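PDB 3H74: pyridoxal kinase from Lactobacillus plantarum, which probably catalyses the ATP-dependent phosphorylation of pyridoxal to pyridoxal 5'-phosphate. Local coordinates for residues T5-E10 / D33-P38. Numbering follows the deposited sequence.
Sequences TMLVAE and DVAALP
Two parallel strands of a beta-alpha-beta unit, joined through helix 19-29, pair here in the central sheet of the ribokinase-like fold, Thr5 to Glu10 lying beside Asp33 to Pro38 with their axes 4.7 Å apart at closest approach. Five backbone hydrogen bonds form the parallel ladder, in which Met6, Val8 and Glu10 each give an N-H to the second strand. Met6 N reaches Asp33 O, and Met6 O in turn accepts a hydrogen bond from Ala35 N. The middle of the ladder is its straightest part: Val8 N meets Ala35 O at 2.9 Å with an N-H...O angle of 179°, and Leu37 N donates to Val8 O at 2.9 Å. Towards Glu10 the geometry slackens, with Glu10 N 3.2 Å from Leu37 O and an angle at the hydrogen of 141°. Beyond it, Pro38 CA makes a CH...O contact to Glu10 O. At the other end the side chains of Thr5 and Asp33 run side by side; Thr5 OG1, set beside its own backbone N (chi1 -65°), donates to the anti lone pair of Asp33 OD2 at 2.7 Å. Leu7 CD1 leans across the same face, 4.1 Å from Ala35 CB and 4.0 Å from Leu37 CB, while Ala9 CB approaches Leu37 CD2. On the reverse face Val8 CG2 touches Val34 CG1 at 4.0 Å. Leu27 of helix 19-29 covers that valine pair, whereas Leu7 and Leu37 pack against Trp68 of helix 61-70, so the two faces are covered by different helices. Thr5, Leu7 and Ala9, the alternate residues, make their backbone hydrogen bonds on the other edge, to Asp76, Gln77 and Leu79, which places strand 4-13 between strands 32-42 and 77-80.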
loop_
_atom_site.group_PDB
_atom_site.type_symbol
_atom_site.label_atom_id
_atom_site.label_comp_id
_atom_site.label_asym_id
_atom_site.label_seq_id
_atom_site.Cartn_x
_atom_site.Cartn_y
_atom_site.Cartn_z
ATOM N N THR A 5 16.308 5.139 -5.987
ATOM C CA THR A 5 16.251 4.181 -4.907
ATOM C C THR A 5 14.941 4.356 -4.154
ATOM O O THR A 5 14.609 5.457 -3.695
ATOM C CB THR A 5 17.446 4.388 -3.959
ATOM O OG1 THR A 5 18.659 4.086 -4.658
ATOM C CG2 THR A 5 17.345 3.498 -2.739
HETATM N N MSE A 6 14.200 3.264 -4.022
HETATM C CA MSE A 6 12.980 3.296 -3.230
HETATM C C MSE A 6 13.031 2.307 -2.087
HETATM O O MSE A 6 13.291 1.114 -2.285
HETATM C CB MSE A 6 11.735 3.033 -4.066
HETATM C CG MSE A 6 10.445 3.127 -3.237
HETATM SE SE MSE A 6 8.870 2.681 -4.227
HETATM C CE MSE A 6 8.756 4.288 -5.334
ATOM N N LEU A 7 12.765 2.823 -0.899
ATOM C CA LEU A 7 12.591 1.999 0.277
ATOM C C LEU A 7 11.179 1.430 0.251
ATOM O O LEU A 7 10.208 2.168 0.069
ATOM C CB LEU A 7 12.764 2.859 1.530
ATOM C CG LEU A 7 12.398 2.236 2.878
ATOM C CD1 LEU A 7 13.258 1.000 3.184
ATOM C CD2 LEU A 7 12.511 3.267 3.988
ATOM N N VAL A 8 11.068 0.120 0.432
ATOM C CA VAL A 8 9.762 -0.522 0.598
ATOM C C VAL A 8 9.790 -1.261 1.919
ATOM O O VAL A 8 10.564 -2.220 2.065
ATOM C CB VAL A 8 9.418 -1.503 -0.553
ATOM C CG1 VAL A 8 8.021 -2.074 -0.356
ATOM C CG2 VAL A 8 9.531 -0.801 -1.891
ATOM N N ALA A 9 8.974 -0.815 2.874
ATOM C CA ALA A 9 8.921 -1.445 4.187
ATOM C C ALA A 9 7.536 -2.035 4.388
ATOM O O ALA A 9 6.550 -1.296 4.483
ATOM C CB ALA A 9 9.248 -0.447 5.283
ATOM N N GLU A 10 7.471 -3.367 4.409
ATOM C CA GLU A 10 6.232 -4.095 4.654
ATOM C C GLU A 10 6.584 -5.529 4.989
ATOM O O GLU A 10 7.754 -5.887 5.035
ATOM C CB GLU A 10 5.258 -3.988 3.467
ATOM C CG GLU A 10 5.787 -4.547 2.160
ATOM C CD GLU A 10 5.060 -3.982 0.963
ATOM O OE1 GLU A 10 4.648 -2.805 0.992
ATOM O OE2 GLU A 10 4.936 -4.693 -0.036
ATOM N N ASP A 33 16.119 0.765 -7.682
ATOM C CA ASP A 33 16.979 0.075 -6.715
ATOM C C ASP A 33 16.139 -0.045 -5.454
ATOM O O ASP A 33 15.955 0.936 -4.739
ATOM C CB ASP A 33 18.263 0.902 -6.469
ATOM C CG ASP A 33 18.987 0.570 -5.138
ATOM O OD1 ASP A 33 19.157 -0.621 -4.809
ATOM O OD2 ASP A 33 19.426 1.517 -4.434
ATOM N N VAL A 34 15.609 -1.238 -5.199
ATOM C CA VAL A 34 14.670 -1.420 -4.099
ATOM C C VAL A 34 15.423 -1.762 -2.809
ATOM O O VAL A 34 16.223 -2.709 -2.780
ATOM C CB VAL A 34 13.641 -2.529 -4.421
ATOM C CG1 VAL A 34 12.702 -2.755 -3.247
ATOM C CG2 VAL A 34 12.851 -2.180 -5.663
ATOM N N ALA A 35 15.195 -0.987 -1.757
ATOM C CA ALA A 35 15.633 -1.369 -0.421
ATOM C C ALA A 35 14.435 -2.107 0.177
ATOM O O ALA A 35 13.421 -1.493 0.523
ATOM C CB ALA A 35 16.014 -0.145 0.400
ATOM N N ALA A 36 14.545 -3.430 0.241
ATOM C CA ALA A 36 13.418 -4.292 0.598
ATOM C C ALA A 36 13.491 -4.633 2.080
ATOM O O ALA A 36 14.238 -5.527 2.480
ATOM C CB ALA A 36 13.434 -5.560 -0.260
ATOM N N LEU A 37 12.719 -3.908 2.881
ATOM C CA LEU A 37 12.814 -4.002 4.332
ATOM C C LEU A 37 11.609 -4.709 4.957
ATOM O O LEU A 37 10.531 -4.120 5.074
ATOM C CB LEU A 37 12.946 -2.602 4.925
ATOM C CG LEU A 37 13.079 -2.549 6.446
ATOM C CD1 LEU A 37 14.338 -3.262 6.893
ATOM C CD2 LEU A 37 13.069 -1.116 6.958
ATOM N N PRO A 38 11.778 -5.971 5.385
ATOM C CA PRO A 38 10.674 -6.621 6.088
ATOM C C PRO A 38 10.356 -5.943 7.418
ATOM O O PRO A 38 11.262 -5.675 8.209
ATOM C CB PRO A 38 11.201 -8.048 6.332
ATOM C CG PRO A 38 12.275 -8.244 5.276
ATOM C CD PRO A 38 12.920 -6.884 5.199
#